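PDB 3VWC: serine protease inhibitor 1 from Coprinopsis cinerea, which probably inhibits serine-type endopeptidases, as a beta-trefoil member of the I66 family of peptidase inhibitors. Local coordinates for residues N40-V48 with L57-A65. Sequence-based numbering, arbitrary orientation.
Sequences NNSGNSWVV and LYCKGAPVA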
ATOM      1  N   ASN A  40      15.460  -6.060   6.205  1.00 30.43           N
ATOM      2  CA  ASN A  40      15.392  -6.176   4.764  1.00 29.67           C
ATOM      3  C   ASN A  40      14.276  -5.287   4.208  1.00 30.17           C
ATOM      4  O   ASN A  40      13.294  -5.804   3.650  1.00 30.61           O
ATOM      5  CB  ASN A  40      15.180  -7.649   4.372  1.00 28.41           C
ATOM      6  CG  ASN A  40      15.247  -7.876   2.873  1.00 32.38           C
ATOM      7  OD1 ASN A  40      14.807  -8.920   2.372  1.00 36.74           O
ATOM      8  ND2 ASN A  40      15.797  -6.905   2.148  1.00 28.75           N
ATOM      9  N   ASN A  41      14.419  -3.971   4.416  1.00 27.92           N
ATOM     10  CA  ASN A  41      13.412  -2.958   4.043  1.00 30.05           C
ATOM     11  C   ASN A  41      13.977  -1.599   3.573  1.00 29.28           C
ATOM     12  O   ASN A  41      13.226  -0.616   3.392  1.00 26.53           O
ATOM     13  CB  ASN A  41      12.408  -2.737   5.192  1.00 29.00           C
ATOM     14  CG  ASN A  41      13.016  -2.023   6.395  1.00 30.28           C
ATOM     15  OD1 ASN A  41      12.398  -1.961   7.458  1.00 32.51           O
ATOM     16  ND2 ASN A  41      14.206  -1.448   6.223  1.00 28.14           N
ATOM     17  N   SER A  42      15.275  -1.552   3.274  1.00 27.19           N
ATOM     18  CA  SER A  42      15.874  -0.325   2.765  0.50 26.76           C
ATOM     19  C   SER A  42      15.390   0.038   1.363  1.00 27.14           C
ATOM     20  O   SER A  42      14.963  -0.829   0.578  1.00 25.86           O
ATOM     21  CB  SER A  42      17.403  -0.414   2.796  0.50 28.17           C
ATOM     22  OG  SER A  42      17.836  -0.990   4.014  0.50 26.90           O
ATOM     23  N   GLY A  43      15.467   1.331   1.049  1.00 26.90           N
ATOM     24  CA  GLY A  43      15.137   1.834  -0.281  1.00 29.95           C
ATOM     25  C   GLY A  43      13.646   1.867  -0.571  1.00 26.08           C
ATOM     26  O   GLY A  43      13.235   1.907  -1.748  1.00 23.77           O
ATOM     27  N   ASN A  44      12.839   1.801   0.502  1.00 23.96           N
ATOM     28  CA  ASN A  44      11.383   1.665   0.373  1.00 20.71           C
ATOM     29  C   ASN A  44      10.654   2.910   0.792  1.00 23.47           C
ATOM     30  O   ASN A  44       9.539   2.843   1.309  1.00 23.35           O
ATOM     31  CB  ASN A  44      10.850   0.465   1.159  1.00 18.93           C
ATOM     32  CG  ASN A  44      11.008  -0.811   0.396  1.00 19.29           C
ATOM     33  OD1 ASN A  44      10.396  -0.980  -0.663  1.00 15.47           O
ATOM     34  ND2 ASN A  44      11.994  -1.631   0.808  1.00 21.56           N
ATOM     35  N   SER A  45      11.241   4.055   0.484  1.00 20.11           N
ATOM     36  CA  SER A  45      10.456   5.289   0.476  1.00 22.51           C
ATOM     37  C   SER A  45       9.619   5.330  -0.783  1.00 22.68           C
ATOM     38  O   SER A  45      10.114   5.272  -1.922  1.00 27.09           O
ATOM     39  CB  SER A  45      11.362   6.523   0.578  1.00 25.16           C
ATOM     40  OG  SER A  45      12.051   6.535   1.820  1.00 28.60           O
ATOM     41  N   TRP A  46       8.325   5.358  -0.569  1.00 17.34           N
ATOM     42  CA  TRP A  46       7.381   5.411  -1.642  1.00 15.55           C
ATOM     43  C   TRP A  46       7.294   6.839  -2.137  1.00 14.93           C
ATOM     44  O   TRP A  46       7.462   7.775  -1.362  1.00 16.65           O
ATOM     45  CB  TRP A  46       6.018   4.966  -1.081  1.00 14.02           C
ATOM     46  CG  TRP A  46       5.901   3.484  -0.797  1.00 16.49           C
ATOM     47  CD1 TRP A  46       6.582   2.763   0.149  1.00 15.01           C
ATOM     48  CD2 TRP A  46       5.023   2.572  -1.452  1.00 13.22           C
ATOM     49  NE1 TRP A  46       6.124   1.451   0.154  1.00 10.14           N
ATOM     50  CE2 TRP A  46       5.238   1.285  -0.868  1.00 11.80           C
ATOM     51  CE3 TRP A  46       4.172   2.672  -2.569  1.00 15.22           C
ATOM     52  CZ2 TRP A  46       4.518   0.155  -1.264  1.00 12.02           C
ATOM     53  CZ3 TRP A  46       3.425   1.540  -2.954  1.00 14.78           C
ATOM     54  CH2 TRP A  46       3.623   0.292  -2.306  1.00 12.05           C
ATOM     55  N   VAL A  47       6.999   7.000  -3.416  1.00 13.24           N
ATOM     56  CA  VAL A  47       6.641   8.308  -3.930  1.00 13.31           C
ATOM     57  C   VAL A  47       5.140   8.344  -4.239  1.00 13.21           C
ATOM     58  O   VAL A  47       4.586   7.473  -4.940  1.00 15.70           O
ATOM     59  CB  VAL A  47       7.468   8.652  -5.168  1.00 15.54           C
ATOM     60  CG1 VAL A  47       6.994   9.991  -5.769  1.00 19.55           C
ATOM     61  CG2 VAL A  47       8.918   8.710  -4.798  1.00 19.29           C
ATOM     62  N   VAL A  48       4.496   9.372  -3.696  1.00 16.24           N
ATOM     63  CA  VAL A  48       3.060   9.575  -3.866  1.00 16.80           C
ATOM     64  C   VAL A  48       2.823  10.786  -4.773  1.00 19.92           C
ATOM     65  O   VAL A  48       3.319  11.864  -4.481  1.00 18.60           O
ATOM     66  CB  VAL A  48       2.383   9.832  -2.519  1.00 15.85           C
ATOM     67  CG1 VAL A  48       0.899  10.128  -2.754  1.00 21.63           C
ATOM     68  CG2 VAL A  48       2.560   8.598  -1.572  1.00 17.72           C
ATOM     69  N   LEU A  57       1.099   5.547  -6.808  1.00 11.97           N
ATOM     70  CA  LEU A  57       1.999   5.261  -5.708  0.70 12.16           C
ATOM     71  C   LEU A  57       3.176   4.414  -6.206  1.00 10.05           C
ATOM     72  O   LEU A  57       2.964   3.310  -6.717  1.00 11.88           O
ATOM     73  CB  LEU A  57       1.230   4.501  -4.592  0.70 11.32           C
ATOM     74  CG  LEU A  57      -0.029   5.269  -4.107  0.70 10.39           C
ATOM     75  CD1 LEU A  57      -0.964   4.356  -3.281  0.70  9.08           C
ATOM     76  CD2 LEU A  57       0.398   6.424  -3.275  0.70 17.20           C
ATOM     77  N   TYR A  58       4.374   4.910  -5.956  1.00 12.39           N
ATOM     78  CA  TYR A  58       5.566   4.285  -6.536  1.00 11.79           C
ATOM     79  C   TYR A  58       6.434   3.646  -5.455  1.00 10.82           C
ATOM     80  O   TYR A  58       6.777   4.287  -4.474  1.00 12.93           O
ATOM     81  CB  TYR A  58       6.398   5.277  -7.375  1.00 12.14           C
ATOM     82  CG  TYR A  58       5.773   5.742  -8.680  1.00 12.83           C
ATOM     83  CD1 TYR A  58       6.023   5.085  -9.902  1.00 16.52           C
ATOM     84  CD2 TYR A  58       4.888   6.804  -8.684  1.00 18.38           C
ATOM     85  CE1 TYR A  58       5.447   5.531 -11.093  1.00 20.82           C
ATOM     86  CE2 TYR A  58       4.326   7.266  -9.863  1.00 17.14           C
ATOM     87  CZ  TYR A  58       4.597   6.616 -11.066  1.00 21.79           C
ATOM     88  OH  TYR A  58       3.961   7.033 -12.238  1.00 18.53           O
ATOM     89  N   CYS A  59       6.843   2.396  -5.717  1.00 12.44           N
ATOM     90  CA  CYS A  59       7.771   1.664  -4.863  1.00 13.96           C
ATOM     91  C   CYS A  59       8.954   1.180  -5.686  1.00 14.75           C
ATOM     92  O   CYS A  59       8.824   0.374  -6.612  1.00 17.84           O
ATOM     93  CB  CYS A  59       7.077   0.481  -4.181  1.00 13.69           C
ATOM     94  SG  CYS A  59       8.129  -0.430  -3.014  1.00 14.49           S
ATOM     95  N   LYS A  60      10.114   1.597  -5.217  1.00 17.83           N
ATOM     96  CA  LYS A  60      11.355   1.456  -5.976  1.00 18.77           C
ATOM     97  C   LYS A  60      11.169   1.831  -7.453  1.00 20.73           C
ATOM     98  O   LYS A  60      11.698   1.184  -8.363  1.00 21.39           O
ATOM     99  CB  LYS A  60      11.931   0.051  -5.786  1.00 21.36           C
ATOM    100  CG  LYS A  60      12.399  -0.126  -4.358  1.00 21.49           C
ATOM    101  CD  LYS A  60      13.046  -1.486  -4.116  1.00 23.04           C
ATOM    102  CE  LYS A  60      13.526  -1.633  -2.670  1.00 25.36           C
ATOM    103  NZ  LYS A  60      14.288  -2.933  -2.439  1.00 25.56           N
ATOM    104  N   GLY A  61      10.389   2.882  -7.685  1.00 20.29           N
ATOM    105  CA  GLY A  61      10.371   3.538  -8.983  1.00 21.08           C
ATOM    106  C   GLY A  61       9.267   3.023  -9.876  1.00 19.66           C
ATOM    107  O   GLY A  61       9.149   3.436 -11.017  1.00 21.74           O
ATOM    108  N   ALA A  62       8.538   1.999  -9.417  1.00 14.67           N
ATOM    109  CA  ALA A  62       7.464   1.430 -10.214  1.00 13.71           C
ATOM    110  C   ALA A  62       6.092   1.687  -9.586  1.00 12.15           C
ATOM    111  O   ALA A  62       5.926   1.487  -8.353  1.00 14.05           O
ATOM    112  CB  ALA A  62       7.663  -0.074 -10.423  1.00 17.07           C
ATOM    113  N   PRO A  63       5.082   1.956 -10.420  1.00 14.14           N
ATOM    114  CA  PRO A  63       3.770   2.269  -9.835  1.00 13.41           C
ATOM    115  C   PRO A  63       3.111   0.955  -9.444  1.00 13.63           C
ATOM    116  O   PRO A  63       3.326  -0.059 -10.104  1.00 13.78           O
ATOM    117  CB  PRO A  63       3.012   2.938 -11.000  1.00 15.72           C
ATOM    118  CG  PRO A  63       3.625   2.341 -12.258  1.00 13.98           C
ATOM    119  CD  PRO A  63       5.110   2.193 -11.884  1.00 13.66           C
ATOM    120  N   VAL A  64       2.298   0.949  -8.383  1.00 10.43           N
ATOM    121  CA  VAL A  64       1.642  -0.279  -7.960  1.00 11.65           C
ATOM    122  C   VAL A  64       0.203  -0.402  -8.423  1.00 12.30           C
ATOM    123  O   VAL A  64      -0.492   0.619  -8.673  1.00 11.58           O
ATOM    124  CB  VAL A  64       1.784  -0.502  -6.429  1.00 10.51           C
ATOM    125  CG1 VAL A  64       3.206  -0.415  -5.963  1.00 11.63           C
ATOM    126  CG2 VAL A  64       1.032   0.572  -5.598  1.00 13.02           C
ATOM    127  N   ALA A  65      -0.253  -1.633  -8.595  1.00 12.26           N
ATOM    128  CA  ALA A  65      -1.511  -1.933  -9.188  1.00 13.09           C
ATOM    129  C   ALA A  65      -1.953  -3.307  -8.696  1.00 12.16           C
ATOM    130  O   ALA A  65      -1.097  -4.140  -8.325  1.00 10.72           O
ATOM    131  CB  ALA A  65      -1.352  -1.911 -10.734  1.00 13.16           C
TER
HETATM  132  O   HOH W   1      10.883   2.635  -2.955  1.00 30.12           O
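Trp46 reaches across from strand 46-51 to Cys59 and Val64, its CG held beside the backbone N (chi1 -73°). CB and CG of Trp46 pass beside the carbonyl oxygen of Tyr58, which the CA hydrogen also faces. Further along, the six-membered ring of Trp46 lies flat against Cys59, whose CB stands 3.7 Å from its centroid in a CH-pi contact only 3° off the normal. With SG anti to the backbone N (chi1 -176°), Cys59 carries its sulfur over the five-membered ring, with SG 3.3 Å from Asn44 OD1, which accepts a hydrogen bond from Arg20 N. Trp46 CE3 meets Leu57 CB at the edge; Trp46 CZ3 lies 3.6 Å from Val64 CG1, while Val64 CG2 sits at the ring edge, in its plane. Trp46 NE1 donates to the Val18 carbonyl. Strands 46-51 and 54-59 form an antiparallel beta hairpin of the beta-trefoil, joined by Val47 N to Tyr58 O (2.9 Å) and Tyr58 N to Val47 O (2.8 Å); a type I' turn, Cys59 to Ala62, follows. Before Trp46 a water donates to Gly43 O and Ser45 O and accepts from Lys60 N. The extended Lys60 side chain passes Gly43 O, and its NZ bonds the carbonyls of Arg20 and Pro21.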